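Local coordinates for protein neutral ceramidase (Pseudomonas aeruginosa, PDB 2ZXC) that catalyses hydrolysis of the N-acyl linkage of ceramides to give sphingosine and free fatty acid, and also the reverse synthesis, using a bound zinc ion, at residues Q320-A325 / V368-E373; G327-A332 / Q458-G463; Y445-T450 / S464-P469; V449-E454 / W470-Y475. All blocks are in the same frame, centred on the assembly; numbering follows the deposited sequence.

Contact 1: Q320-A325 / V368-E373; sequences QLCTAA and VQCQAE
The cysteine pair Cys322–Cys370, probably a disulfide, ties the loop between strands 319-320 and 326-327 to the C-terminal end of helix 365-370. Their CA atoms lie 5.9 Å apart, close enough for a disulfide. In this model, however, Cys322 SG and Cys370 SG are separated by 2.7 Å, longer than a closed S–S bond yet too short for ordinary packing, so the state of the bond is doubtful here. Cys370 holds its sulfur anti to the backbone N (chi1 -171°), which sends it off the helix end onto the loop, while Cys322 SG also lies 3.3 Å from Cys370 O.

Gln371 makes the second connection. Its chain bends at chi2 (-73°), which folds the amide back over the loop. From there NE2 donates to Thr323 O at 3.2 Å, a weak bond because the N-H...O angle is 131°. The same nitrogen sits 3.4 Å from Cys322 CB and 3.7 Å from Ala325 CB, so it lies between the cysteine and the alanine methyl. Stronger partners of this amide lie elsewhere: NE2 also bonds Leu466 O, and OE1 accepts from Lys374 NZ. The helix ends here, with Ala372 turning to positive phi and Ala372 N bonded to Gln369 O.

With both ends of its amide satisfied, Gln371 is a buried polar group with a fixed orientation, and its nitrogen tethers the helix end to two carbonyls, weakly to that of Thr323 and also to that of Leu466.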
loop_
_atom_site.group_PDB
_atom_site.type_symbol
_atom_site.label_atom_id
_atom_site.label_comp_id
_atom_site.label_asym_id
_atom_site.label_seq_id
_atom_site.Cartn_x
_atom_site.Cartn_y
_atom_site.Cartn_z
ATOM N N GLN A 320 27.613 3.296 14.800
ATOM C CA GLN A 320 26.797 4.427 14.394
ATOM C C GLN A 320 26.317 4.111 12.993
ATOM O O GLN A 320 27.082 3.627 12.161
ATOM C CB GLN A 320 27.609 5.725 14.391
ATOM C CG GLN A 320 27.861 6.282 15.780
ATOM C CD GLN A 320 28.502 7.655 15.763
ATOM O OE1 GLN A 320 28.602 8.314 16.798
ATOM N NE2 GLN A 320 28.943 8.093 14.589
ATOM N N LEU A 321 25.038 4.359 12.745
ATOM C CA LEU A 321 24.436 4.117 11.440
ATOM C C LEU A 321 25.149 4.943 10.370
ATOM O O LEU A 321 25.602 6.051 10.643
ATOM C CB LEU A 321 22.960 4.512 11.493
ATOM C CG LEU A 321 21.865 3.477 11.240
ATOM C CD1 LEU A 321 22.250 2.120 11.801
ATOM C CD2 LEU A 321 20.577 3.985 11.862
ATOM N N CYS A 322 25.249 4.407 9.158
ATOM C CA CYS A 322 25.880 5.141 8.067
ATOM C C CYS A 322 24.807 6.033 7.458
ATOM O O CYS A 322 23.614 5.826 7.695
ATOM C CB CYS A 322 26.361 4.197 6.951
ATOM S SG CYS A 322 26.932 2.545 7.415
ATOM N N THR A 323 25.221 7.025 6.676
ATOM C CA THR A 323 24.244 7.861 5.996
ATOM C C THR A 323 23.774 6.956 4.862
ATOM O O THR A 323 24.499 6.048 4.466
ATOM C CB THR A 323 24.871 9.142 5.415
ATOM O OG1 THR A 323 26.154 8.840 4.866
ATOM C CG2 THR A 323 25.009 10.198 6.490
ATOM N N ALA A 324 22.575 7.198 4.349
ATOM C CA ALA A 324 21.987 6.376 3.296
ATOM C C ALA A 324 22.784 6.163 2.008
ATOM O O ALA A 324 23.401 7.083 1.470
ATOM C CB ALA A 324 20.614 6.917 2.954
ATOM N N ALA A 325 22.750 4.927 1.516
ATOM C CA ALA A 325 23.428 4.558 0.280
ATOM C C ALA A 325 22.790 3.304 -0.288
ATOM O O ALA A 325 22.365 2.425 0.458
ATOM C CB ALA A 325 24.910 4.300 0.531
ATOM N N VAL A 368 32.091 4.536 2.676
ATOM C CA VAL A 368 32.404 3.267 2.033
ATOM C C VAL A 368 32.640 2.143 3.041
ATOM O O VAL A 368 32.063 1.068 2.908
ATOM C CB VAL A 368 33.641 3.378 1.113
ATOM C CG1 VAL A 368 33.926 2.028 0.465
ATOM C CG2 VAL A 368 33.400 4.435 0.043
ATOM N N GLN A 369 33.470 2.362 4.055
ATOM C CA GLN A 369 33.683 1.269 4.994
ATOM C C GLN A 369 32.578 1.068 6.010
ATOM O O GLN A 369 32.351 -0.054 6.458
ATOM C CB GLN A 369 35.028 1.383 5.707
ATOM C CG GLN A 369 35.593 2.761 5.845
ATOM C CD GLN A 369 37.094 2.743 5.646
ATOM O OE1 GLN A 369 37.577 2.425 4.558
ATOM N NE2 GLN A 369 37.840 3.066 6.697
ATOM N N CYS A 370 31.882 2.137 6.376
ATOM C CA CYS A 370 30.791 1.987 7.318
ATOM C C CYS A 370 29.767 1.053 6.666
ATOM O O CYS A 370 29.187 0.184 7.326
ATOM C CB CYS A 370 30.157 3.344 7.622
ATOM S SG CYS A 370 28.962 3.302 8.976
ATOM N N GLN A 371 29.574 1.224 5.362
ATOM C CA GLN A 371 28.618 0.417 4.604
ATOM C C GLN A 371 29.056 -1.031 4.409
ATOM O O GLN A 371 28.333 -1.828 3.816
ATOM C CB GLN A 371 28.334 1.066 3.247
ATOM C CG GLN A 371 27.433 2.306 3.316
ATOM C CD GLN A 371 25.971 1.969 3.605
ATOM O OE1 GLN A 371 25.543 0.825 3.454
ATOM N NE2 GLN A 371 25.195 2.975 3.999
ATOM N N ALA A 372 30.247 -1.356 4.899
ATOM C CA ALA A 372 30.783 -2.710 4.833
ATOM C C ALA A 372 30.778 -3.374 3.459
ATOM O O ALA A 372 31.302 -2.825 2.499
ATOM C CB ALA A 372 30.052 -3.602 5.852
ATOM N N GLU A 373 30.187 -4.562 3.366
ATOM C CA GLU A 373 30.184 -5.291 2.098
ATOM C C GLU A 373 29.415 -4.701 0.923
ATOM O O GLU A 373 29.519 -5.210 -0.195
ATOM C CB GLU A 373 29.753 -6.749 2.318
ATOM C CG GLU A 373 28.625 -6.963 3.294
ATOM C CD GLU A 373 29.067 -6.872 4.747
ATOM O OE1 GLU A 373 30.034 -7.562 5.134
ATOM O OE2 GLU A 373 28.433 -6.116 5.506
#

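Contact 2: G327-A332 / Q458-G463; sequences GTSLAA and QEYEGG. With 2ED (N-[(1R,2R,3E)-2-hydroxy-1-(hydroxymethyl)heptadec-3-en-1-yl]acetamide), chain D.
Ser329, Gly463 and Gly327 carry most of this contact, in which the loop following strand 326-327 runs across the short helix 460-463 beside the ceramide site. Gly327 and Gly463 meet backbone to backbone, their CA atoms 4.5 Å apart, an approach eased by the absence of a side chain on either. Gly327 N donates to Gly463 O at 3.0 Å with an almost straight N-H...O angle of 175°, although the donor is tilted 24° from the carbonyl plane.

Two residues on, Ser329 turns its side chain onto the start of the helix. Its OG lies between the backbone N and the carbonyl carbon (chi1 52°), which brings OG to 3.6 Å from Tyr460 CA and leaves CB 3.7 Å from Gln458 O. These are packing contacts; most of the polar matching between the segments is done by water. One water donates to both Thr328 O and Gln458 OE1, the amide whose NE2 bonds Tyr455 O, and another accepts from Leu330 N while donating to Gln458 O.

Glu459 is the N-cap of the helix, and its carbonyl oxygen receives Gly463 N at 3.0 Å. Tyr460 then leaves the first turn with its ring toward the bound ceramide, whose O1 lies over one ring face, though modelled too close for the exact spacing to be trusted. Tyr448, a zinc ligand, packs edge-to-face with the same ring, which places the helix start at the wall of the active-site pocket. A third water completes the join, accepting from Tyr460 N at 2.8 Å and donating weakly to Leu330 O at 3.3 Å.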
loop_
_atom_site.group_PDB
_atom_site.type_symbol
_atom_site.label_atom_id
_atom_site.label_comp_id
_atom_site.label_asym_id
_atom_site.label_seq_id
_atom_site.Cartn_x
_atom_site.Cartn_y
_atom_site.Cartn_z
ATOM N N GLY A 327 23.354 0.024 -2.858
ATOM C CA GLY A 327 24.374 -0.730 -3.550
ATOM C C GLY A 327 23.807 -1.524 -4.704
ATOM O O GLY A 327 22.591 -1.632 -4.862
ATOM N N THR A 328 24.692 -2.077 -5.522
ATOM C CA THR A 328 24.266 -2.883 -6.649
ATOM C C THR A 328 24.028 -4.305 -6.161
ATOM O O THR A 328 24.455 -4.686 -5.074
ATOM C CB THR A 328 25.345 -2.927 -7.743
ATOM O OG1 THR A 328 26.548 -3.485 -7.197
ATOM C CG2 THR A 328 25.628 -1.520 -8.283
ATOM N N SER A 329 23.331 -5.083 -6.967
ATOM C CA SER A 329 23.075 -6.466 -6.632
ATOM C C SER A 329 22.673 -7.178 -7.906
ATOM O O SER A 329 22.491 -6.544 -8.946
ATOM C CB SER A 329 21.977 -6.595 -5.573
ATOM O OG SER A 329 20.813 -5.884 -5.945
ATOM N N LEU A 330 22.534 -8.492 -7.834
ATOM C CA LEU A 330 22.180 -9.285 -9.016
ATOM C C LEU A 330 20.675 -9.410 -9.307
ATOM O O LEU A 330 19.869 -9.347 -8.420
ATOM C CB LEU A 330 22.736 -10.699 -8.832
ATOM C CG LEU A 330 22.763 -11.601 -10.051
ATOM C CD1 LEU A 330 24.036 -11.272 -10.792
ATOM C CD2 LEU A 330 22.776 -13.088 -9.666
ATOM N N ALA A 331 20.343 -9.654 -10.559
ATOM C CA ALA A 331 18.959 -9.875 -11.019
ATOM C C ALA A 331 19.530 -10.553 -12.176
ATOM O O ALA A 331 20.237 -11.489 -12.127
ATOM C CB ALA A 331 18.324 -8.535 -11.555
ATOM N N ALA A 332 19.105 -9.861 -13.206
ATOM C CA ALA A 332 19.424 -9.906 -14.635
ATOM C C ALA A 332 18.344 -8.931 -14.994
ATOM O O ALA A 332 18.686 -7.804 -14.968
ATOM C CB ALA A 332 19.364 -11.345 -15.438
ATOM N N GLN A 458 24.525 -9.252 0.629
ATOM C CA GLN A 458 24.146 -8.201 -0.301
ATOM C C GLN A 458 23.251 -8.588 -1.473
ATOM O O GLN A 458 23.525 -8.225 -2.622
ATOM C CB GLN A 458 25.391 -7.479 -0.824
ATOM C CG GLN A 458 25.907 -6.435 0.139
ATOM C CD GLN A 458 24.901 -5.326 0.373
ATOM O OE1 GLN A 458 24.649 -4.504 -0.507
ATOM N NE2 GLN A 458 24.315 -5.303 1.562
ATOM N N GLU A 459 22.192 -9.341 -1.200
ATOM C CA GLU A 459 21.262 -9.648 -2.265
ATOM C C GLU A 459 20.430 -8.371 -2.346
ATOM O O GLU A 459 20.683 -7.420 -1.607
ATOM C CB GLU A 459 20.396 -10.868 -1.931
ATOM C CG GLU A 459 21.117 -12.197 -2.194
ATOM C CD GLU A 459 20.179 -13.397 -2.216
ATOM O OE1 GLU A 459 19.641 -13.761 -1.145
ATOM O OE2 GLU A 459 19.977 -13.974 -3.307
ATOM N N TYR A 460 19.445 -8.337 -3.229
ATOM C CA TYR A 460 18.633 -7.141 -3.393
ATOM C C TYR A 460 18.250 -6.371 -2.120
ATOM O O TYR A 460 18.481 -5.168 -2.038
ATOM C CB TYR A 460 17.361 -7.477 -4.166
ATOM C CG TYR A 460 16.506 -6.262 -4.411
ATOM C CD1 TYR A 460 16.829 -5.348 -5.413
ATOM C CD2 TYR A 460 15.392 -6.006 -3.620
ATOM C CE1 TYR A 460 16.057 -4.204 -5.622
ATOM C CE2 TYR A 460 14.616 -4.870 -3.818
ATOM C CZ TYR A 460 14.954 -3.975 -4.819
ATOM O OH TYR A 460 14.179 -2.852 -5.015
ATOM N N GLU A 461 17.665 -7.045 -1.134
ATOM C CA GLU A 461 17.246 -6.355 0.087
ATOM C C GLU A 461 18.427 -5.741 0.829
ATOM O O GLU A 461 18.317 -4.662 1.413
ATOM C CB GLU A 461 16.489 -7.308 1.022
ATOM C CG GLU A 461 15.226 -7.908 0.437
ATOM C CD GLU A 461 15.512 -8.947 -0.631
ATOM O OE1 GLU A 461 16.593 -9.573 -0.572
ATOM O OE2 GLU A 461 14.654 -9.154 -1.518
ATOM N N GLY A 462 19.557 -6.440 0.807
ATOM C CA GLY A 462 20.746 -5.936 1.470
ATOM C C GLY A 462 21.257 -4.688 0.778
ATOM O O GLY A 462 21.614 -3.706 1.427
ATOM N N GLY A 463 21.287 -4.725 -0.548
ATOM C CA GLY A 463 21.750 -3.577 -1.302
ATOM C C GLY A 463 20.885 -2.366 -1.009
ATOM O O GLY A 463 21.346 -1.225 -1.086
HETATM O O2 2ED D . 11.256 -4.328 -5.070
HETATM O O3 2ED D . 11.574 -3.085 -9.471
HETATM O O1 2ED D . 13.763 -5.687 -6.694
HETATM C C1 2ED D . 11.797 -4.736 -7.722
HETATM C C2 2ED D . 12.838 -5.848 -7.775
HETATM C C3 2ED D . 13.581 -5.779 -9.088
HETATM C C4 2ED D . 14.859 -6.140 -9.149
HETATM C C5 2ED D . 15.567 -6.622 -7.905
HETATM C C6 2ED D . 17.020 -6.898 -8.225
HETATM C C18 2ED D . 10.497 -5.047 -5.698
HETATM C C19 2ED D . 9.302 -5.697 -5.065
HETATM N N 2ED D . 10.675 -5.306 -6.991
HETATM C C 2ED D . 11.248 -4.433 -9.111
HETATM O O HOH W 1 26.041 -3.709 -2.834
HETATM O O HOH W 2 23.261 -9.770 -5.148
HETATM O O HOH W 3 18.952 -10.134 -5.305
#

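Contact 3: Y445-T450 / S464-P469; sequences YASYVT and STLYGP. With ZN (zinc ion), chain C; 2ED (N-[(1R,2R,3E)-2-hydroxy-1-(hydroxymethyl)heptadec-3-en-1-yl]acetamide), chain D; FMT (formic acid), chain E.
Tyr448 and Thr465 approach to 4.7 Å between CA atoms where the touching parts, 446-450 and 464-467, run 98° apart end to end, a crossing rather than strand pairing. Tyr448 N donates to Ser464 O at 3.0 Å (N-H...O 147°), and Thr465 CA-H points at Tyr448 O from 3.0 Å with an angle of 162° at the hydrogen. A type I turn, Thr465 to Gly468, then carries the chain away; a water accepts from Leu466 N and lies close to Ala446 O and Tyr448 O.

Among side chains, Tyr448 CD1 rests 3.7 Å from Ser464 CB. With CG anti to the carbonyl carbon, the ring reaches past Ser464 so that Tyr448 OH binds zinc at 2.4 Å. His97, His204, Glu411 and a water complete the site, Arg160 bonds the same phenol oxygen, and the ceramide O2 stands at the ring edge. Thr450 and Thr465 cross at about a right angle, Thr450 CG2 pressing to 2.9 Å from Thr465 OG1, which bonds Glu461 O. Leu466 CG covers Ser447 CB at 3.8 Å.

The backbone bond and close carbon contacts thus hold the base of a zinc ligand against the loop following helix 460-463.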
loop_
_atom_site.group_PDB
_atom_site.type_symbol
_atom_site.label_atom_id
_atom_site.label_comp_id
_atom_site.label_asym_id
_atom_site.label_seq_id
_atom_site.Cartn_x
_atom_site.Cartn_y
_atom_site.Cartn_z
ATOM N N TYR A 445 8.631 5.504 4.496
ATOM C CA TYR A 445 9.236 4.421 3.748
ATOM C C TYR A 445 10.719 4.701 3.587
ATOM O O TYR A 445 11.113 5.697 2.967
ATOM C CB TYR A 445 8.588 4.286 2.380
ATOM C CG TYR A 445 9.185 3.167 1.567
ATOM C CD1 TYR A 445 8.828 1.843 1.808
ATOM C CD2 TYR A 445 10.141 3.429 0.582
ATOM C CE1 TYR A 445 9.407 0.799 1.088
ATOM C CE2 TYR A 445 10.729 2.400 -0.141
ATOM C CZ TYR A 445 10.358 1.087 0.121
ATOM O OH TYR A 445 10.954 0.064 -0.564
ATOM N N ALA A 446 11.536 3.823 4.161
ATOM C CA ALA A 446 12.983 3.962 4.093
ATOM C C ALA A 446 13.618 2.690 3.537
ATOM O O ALA A 446 14.576 2.158 4.090
ATOM C CB ALA A 446 13.547 4.279 5.479
ATOM N N SER A 447 13.050 2.207 2.442
ATOM C CA SER A 447 13.541 1.030 1.757
ATOM C C SER A 447 13.559 -0.256 2.562
ATOM O O SER A 447 12.613 -0.553 3.300
ATOM C CB SER A 447 14.931 1.316 1.187
ATOM O OG SER A 447 14.865 2.370 0.238
ATOM N N TYR A 448 14.645 -1.012 2.432
ATOM C CA TYR A 448 14.753 -2.308 3.088
ATOM C C TYR A 448 15.604 -2.450 4.335
ATOM O O TYR A 448 16.564 -1.713 4.565
ATOM C CB TYR A 448 15.228 -3.349 2.078
ATOM C CG TYR A 448 14.224 -3.659 0.998
ATOM C CD1 TYR A 448 14.018 -2.789 -0.074
ATOM C CD2 TYR A 448 13.479 -4.833 1.047
ATOM C CE1 TYR A 448 13.088 -3.099 -1.076
ATOM C CE2 TYR A 448 12.555 -5.144 0.065
ATOM C CZ TYR A 448 12.370 -4.285 -0.990
ATOM O OH TYR A 448 11.506 -4.666 -1.980
ATOM N N VAL A 449 15.233 -3.437 5.139
ATOM C CA VAL A 449 15.954 -3.745 6.356
ATOM C C VAL A 449 16.271 -5.231 6.337
ATOM O O VAL A 449 15.390 -6.087 6.217
ATOM C CB VAL A 449 15.144 -3.418 7.615
ATOM C CG1 VAL A 449 15.981 -3.743 8.842
ATOM C CG2 VAL A 449 14.748 -1.948 7.620
ATOM N N THR A 450 17.554 -5.528 6.437
ATOM C CA THR A 450 18.014 -6.895 6.421
ATOM C C THR A 450 18.824 -7.148 7.691
ATOM O O THR A 450 19.323 -6.207 8.309
ATOM C CB THR A 450 18.864 -7.116 5.158
ATOM O OG1 THR A 450 19.236 -8.489 5.070
ATOM C CG2 THR A 450 20.104 -6.253 5.191
ATOM N N SER A 464 19.625 -2.613 -0.657
ATOM C CA SER A 464 18.714 -1.522 -0.363
ATOM C C SER A 464 18.484 -1.282 1.114
ATOM O O SER A 464 17.468 -0.709 1.508
ATOM C CB SER A 464 17.389 -1.743 -1.075
ATOM O OG SER A 464 17.577 -1.573 -2.467
ATOM N N THR A 465 19.425 -1.734 1.935
ATOM C CA THR A 465 19.351 -1.502 3.369
ATOM C C THR A 465 20.234 -0.268 3.504
ATOM O O THR A 465 21.446 -0.353 3.688
ATOM C CB THR A 465 19.894 -2.707 4.154
ATOM O OG1 THR A 465 19.007 -3.818 3.962
ATOM C CG2 THR A 465 19.986 -2.394 5.637
ATOM N N LEU A 466 19.579 0.879 3.359
ATOM C CA LEU A 466 20.182 2.210 3.357
ATOM C C LEU A 466 21.255 2.605 4.349
ATOM O O LEU A 466 22.303 3.123 3.962
ATOM C CB LEU A 466 19.079 3.274 3.443
ATOM C CG LEU A 466 17.959 3.267 2.399
ATOM C CD1 LEU A 466 17.031 4.459 2.654
ATOM C CD2 LEU A 466 18.548 3.351 0.997
ATOM N N TYR A 467 21.003 2.369 5.628
ATOM C CA TYR A 467 21.922 2.823 6.655
ATOM C C TYR A 467 23.060 1.921 7.105
ATOM O O TYR A 467 23.611 2.119 8.182
ATOM C CB TYR A 467 21.090 3.289 7.843
ATOM C CG TYR A 467 19.920 4.150 7.394
ATOM C CD1 TYR A 467 20.112 5.464 6.965
ATOM C CD2 TYR A 467 18.633 3.623 7.333
ATOM C CE1 TYR A 467 19.041 6.229 6.479
ATOM C CE2 TYR A 467 17.567 4.369 6.854
ATOM C CZ TYR A 467 17.773 5.670 6.426
ATOM O OH TYR A 467 16.706 6.389 5.925
ATOM N N GLY A 468 23.429 0.949 6.277
ATOM C CA GLY A 468 24.531 0.078 6.640
ATOM C C GLY A 468 24.140 -1.260 7.240
ATOM O O GLY A 468 22.959 -1.527 7.473
ATOM N N PRO A 469 25.134 -2.113 7.527
ATOM C CA PRO A 469 24.949 -3.446 8.099
ATOM C C PRO A 469 24.193 -3.509 9.422
ATOM O O PRO A 469 23.584 -4.540 9.746
ATOM C CB PRO A 469 26.383 -3.964 8.228
ATOM C CG PRO A 469 27.164 -2.706 8.525
ATOM C CD PRO A 469 26.565 -1.748 7.508
HETATM ZN ZN ZN C . 9.132 -4.306 -1.626
HETATM O O2 2ED D . 11.256 -4.328 -5.070
HETATM O O3 2ED D . 11.574 -3.085 -9.471
HETATM O O1 2ED D . 13.763 -5.687 -6.694
HETATM C C1 2ED D . 11.797 -4.736 -7.722
HETATM C C2 2ED D . 12.838 -5.848 -7.775
HETATM C C3 2ED D . 13.581 -5.779 -9.088
HETATM C C4 2ED D . 14.859 -6.140 -9.149
HETATM C C5 2ED D . 15.567 -6.622 -7.905
HETATM C C6 2ED D . 17.020 -6.898 -8.225
HETATM C C18 2ED D . 10.497 -5.047 -5.698
HETATM C C19 2ED D . 9.302 -5.697 -5.065
HETATM N N 2ED D . 10.675 -5.306 -6.991
HETATM C C 2ED D . 11.248 -4.433 -9.111
HETATM C C FMT E . 9.634 8.631 2.492
HETATM O O1 FMT E . 8.988 8.272 3.515
HETATM O O2 FMT E . 9.317 9.601 1.764
HETATM O O HOH W 4 16.913 0.890 4.538
HETATM O O HOH W 5 21.030 -4.192 8.927
HETATM O O HOH W 6 9.102 -3.734 -3.467
#

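Contact 4: V449-E454 / W470-Y475; sequences VTTREE and WTQAAY
Thr450 O accepts from a water at 2.7 Å, and that water accepts in turn from Gln472 N at 2.8 Å, joining the chain just after strand 448-449 to the first turn of helix 471-488. Gln472 CB packs tightly on Thr450 O, at 3.0 Å. A second water accepts from Arg452 N and donates to Gln472 OE1, linking the start of helix 452-457 to the side chain of the same glutamine, whose NE2 bonds Gln476 OE1 and Ala416 O.

Helix 452-457 opens with a capping box: Glu454 N bonds Thr451 OG1, which also bonds Asn168 OD1, and Thr451 N returns to Glu454 OE1 at 2.9 Å, on the anti side and well out of the carboxylate plane. Between the two box residues, Arg452 extends with CG anti to the backbone N (chi1 176°) and bends at chi2, which lays CD over a face of Trp470. This is a CH-pi contact, with CD 3.6 Å from the six-membered ring centroid and 11° off its normal. The guanidinium stands at 88° to the ring and presents its edge to CZ2; cation-pi attraction is at most weak, and Glu373 takes the charge in a salt bridge.

Val449 CG2 packs 3.4 Å from Tyr475 CE2, while CG1 rests on Gln472. Gln472 and Thr451 pack on helix 414-428, while Tyr475 meets Phe412 and Phe304 edge-to-face and reaches strand 392-400.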
loop_
_atom_site.group_PDB
_atom_site.type_symbol
_atom_site.label_atom_id
_atom_site.label_comp_id
_atom_site.label_asym_id
_atom_site.label_seq_id
_atom_site.Cartn_x
_atom_site.Cartn_y
_atom_site.Cartn_z
ATOM N N VAL A 449 15.233 -3.437 5.139
ATOM C CA VAL A 449 15.954 -3.745 6.356
ATOM C C VAL A 449 16.271 -5.231 6.337
ATOM O O VAL A 449 15.390 -6.087 6.217
ATOM C CB VAL A 449 15.144 -3.418 7.615
ATOM C CG1 VAL A 449 15.981 -3.743 8.842
ATOM C CG2 VAL A 449 14.748 -1.948 7.620
ATOM N N THR A 450 17.554 -5.528 6.437
ATOM C CA THR A 450 18.014 -6.895 6.421
ATOM C C THR A 450 18.824 -7.148 7.691
ATOM O O THR A 450 19.323 -6.207 8.309
ATOM C CB THR A 450 18.864 -7.116 5.158
ATOM O OG1 THR A 450 19.236 -8.489 5.070
ATOM C CG2 THR A 450 20.104 -6.253 5.191
ATOM N N THR A 451 18.922 -8.405 8.115
ATOM C CA THR A 451 19.712 -8.707 9.305
ATOM C C THR A 451 21.177 -8.518 8.934
ATOM O O THR A 451 21.526 -8.532 7.753
ATOM C CB THR A 451 19.545 -10.160 9.766
ATOM O OG1 THR A 451 20.033 -11.038 8.747
ATOM C CG2 THR A 451 18.090 -10.469 10.060
ATOM N N ARG A 452 22.034 -8.343 9.933
ATOM C CA ARG A 452 23.453 -8.179 9.664
ATOM C C ARG A 452 23.939 -9.282 8.722
ATOM O O ARG A 452 24.675 -9.013 7.773
ATOM C CB ARG A 452 24.259 -8.242 10.961
ATOM C CG ARG A 452 25.773 -8.164 10.738
ATOM C CD ARG A 452 26.140 -6.804 10.175
ATOM N NE ARG A 452 27.543 -6.680 9.788
ATOM C CZ ARG A 452 28.015 -6.972 8.579
ATOM N NH1 ARG A 452 29.303 -6.815 8.323
ATOM N NH2 ARG A 452 27.201 -7.427 7.631
ATOM N N GLU A 453 23.521 -10.522 8.977
ATOM C CA GLU A 453 23.946 -11.653 8.149
ATOM C C GLU A 453 23.467 -11.568 6.708
ATOM O O GLU A 453 24.242 -11.798 5.769
ATOM C CB GLU A 453 23.471 -12.975 8.757
ATOM C CG GLU A 453 24.047 -13.263 10.128
ATOM C CD GLU A 453 23.083 -12.956 11.258
ATOM O OE1 GLU A 453 22.523 -11.835 11.295
ATOM O OE2 GLU A 453 22.893 -13.843 12.119
ATOM N N GLU A 454 22.189 -11.253 6.522
ATOM C CA GLU A 454 21.648 -11.147 5.174
ATOM C C GLU A 454 22.324 -9.979 4.465
ATOM O O GLU A 454 22.627 -10.050 3.278
ATOM C CB GLU A 454 20.133 -10.924 5.219
ATOM C CG GLU A 454 19.372 -11.974 6.017
ATOM C CD GLU A 454 17.909 -11.599 6.233
ATOM O OE1 GLU A 454 17.626 -10.396 6.416
ATOM O OE2 GLU A 454 17.051 -12.504 6.238
ATOM N N TRP A 470 24.220 -2.417 10.179
ATOM C CA TRP A 470 23.554 -2.402 11.480
ATOM C C TRP A 470 22.198 -1.721 11.505
ATOM O O TRP A 470 21.705 -1.351 12.568
ATOM C CB TRP A 470 24.477 -1.771 12.522
ATOM C CG TRP A 470 25.759 -2.514 12.614
ATOM C CD1 TRP A 470 26.996 -2.068 12.245
ATOM C CD2 TRP A 470 25.923 -3.873 13.023
ATOM N NE1 TRP A 470 27.922 -3.071 12.396
ATOM C CE2 TRP A 470 27.291 -4.191 12.872
ATOM C CE3 TRP A 470 25.047 -4.857 13.504
ATOM C CZ2 TRP A 470 27.809 -5.461 13.179
ATOM C CZ3 TRP A 470 25.562 -6.125 13.809
ATOM C CH2 TRP A 470 26.934 -6.410 13.644
ATOM N N THR A 471 21.596 -1.562 10.332
ATOM C CA THR A 471 20.285 -0.941 10.238
ATOM C C THR A 471 19.266 -1.755 11.034
ATOM O O THR A 471 18.465 -1.202 11.783
ATOM C CB THR A 471 19.811 -0.879 8.783
ATOM O OG1 THR A 471 20.720 -0.072 8.022
ATOM C CG2 THR A 471 18.403 -0.288 8.707
ATOM N N GLN A 472 19.302 -3.072 10.865
ATOM C CA GLN A 472 18.374 -3.954 11.563
ATOM C C GLN A 472 18.537 -3.793 13.064
ATOM O O GLN A 472 17.551 -3.670 13.785
ATOM C CB GLN A 472 18.619 -5.408 11.153
ATOM C CG GLN A 472 17.536 -6.395 11.583
ATOM C CD GLN A 472 17.610 -6.749 13.059
ATOM O OE1 GLN A 472 18.700 -6.888 13.621
ATOM N NE2 GLN A 472 16.451 -6.913 13.689
ATOM N N ALA A 473 19.787 -3.772 13.523
ATOM C CA ALA A 473 20.087 -3.620 14.943
ATOM C C ALA A 473 19.529 -2.307 15.489
ATOM O O ALA A 473 18.975 -2.272 16.587
ATOM C CB ALA A 473 21.601 -3.683 15.171
ATOM N N ALA A 474 19.686 -1.228 14.725
ATOM C CA ALA A 474 19.197 0.082 15.149
ATOM C C ALA A 474 17.691 0.032 15.378
ATOM O O ALA A 474 17.191 0.507 16.400
ATOM C CB ALA A 474 19.540 1.147 14.095
ATOM N N TYR A 475 16.968 -0.543 14.421
ATOM C CA TYR A 475 15.524 -0.666 14.539
ATOM C C TYR A 475 15.157 -1.514 15.748
ATOM O O TYR A 475 14.192 -1.221 16.457
ATOM C CB TYR A 475 14.937 -1.302 13.283
ATOM C CG TYR A 475 14.637 -0.325 12.177
ATOM C CD1 TYR A 475 13.585 0.580 12.291
ATOM C CD2 TYR A 475 15.379 -0.325 11.000
ATOM C CE1 TYR A 475 13.272 1.461 11.257
ATOM C CE2 TYR A 475 15.075 0.552 9.962
ATOM C CZ TYR A 475 14.022 1.439 10.098
ATOM O OH TYR A 475 13.720 2.300 9.067
HETATM O O HOH W 5 21.030 -4.192 8.927
HETATM O O HOH W 7 21.098 -7.924 12.716
#

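In the fold
Contacts 3 and 4 share Val449 and Thr450, and both are buried: contact 3 faces the zinc, whereas contact 4 turns away from it toward the helices. Contact 2 is only partly buried and joins its segments largely through waters beside the ceramide; its Tyr460 packs on Tyr448 of contact 3, and Gly462 touches Thr450. Contact 1 lies farthest from the chain's centre, about 28 Å, yet is itself mostly buried; it relies on sulfur and an amide. Cys322 N and Gln371 NE2 reach carbonyls of the turn in contact 3, and Glu373 pairs with Arg452 of contact 4. Segment 464-469 therefore connects the peripheral cysteine loop with the metal site.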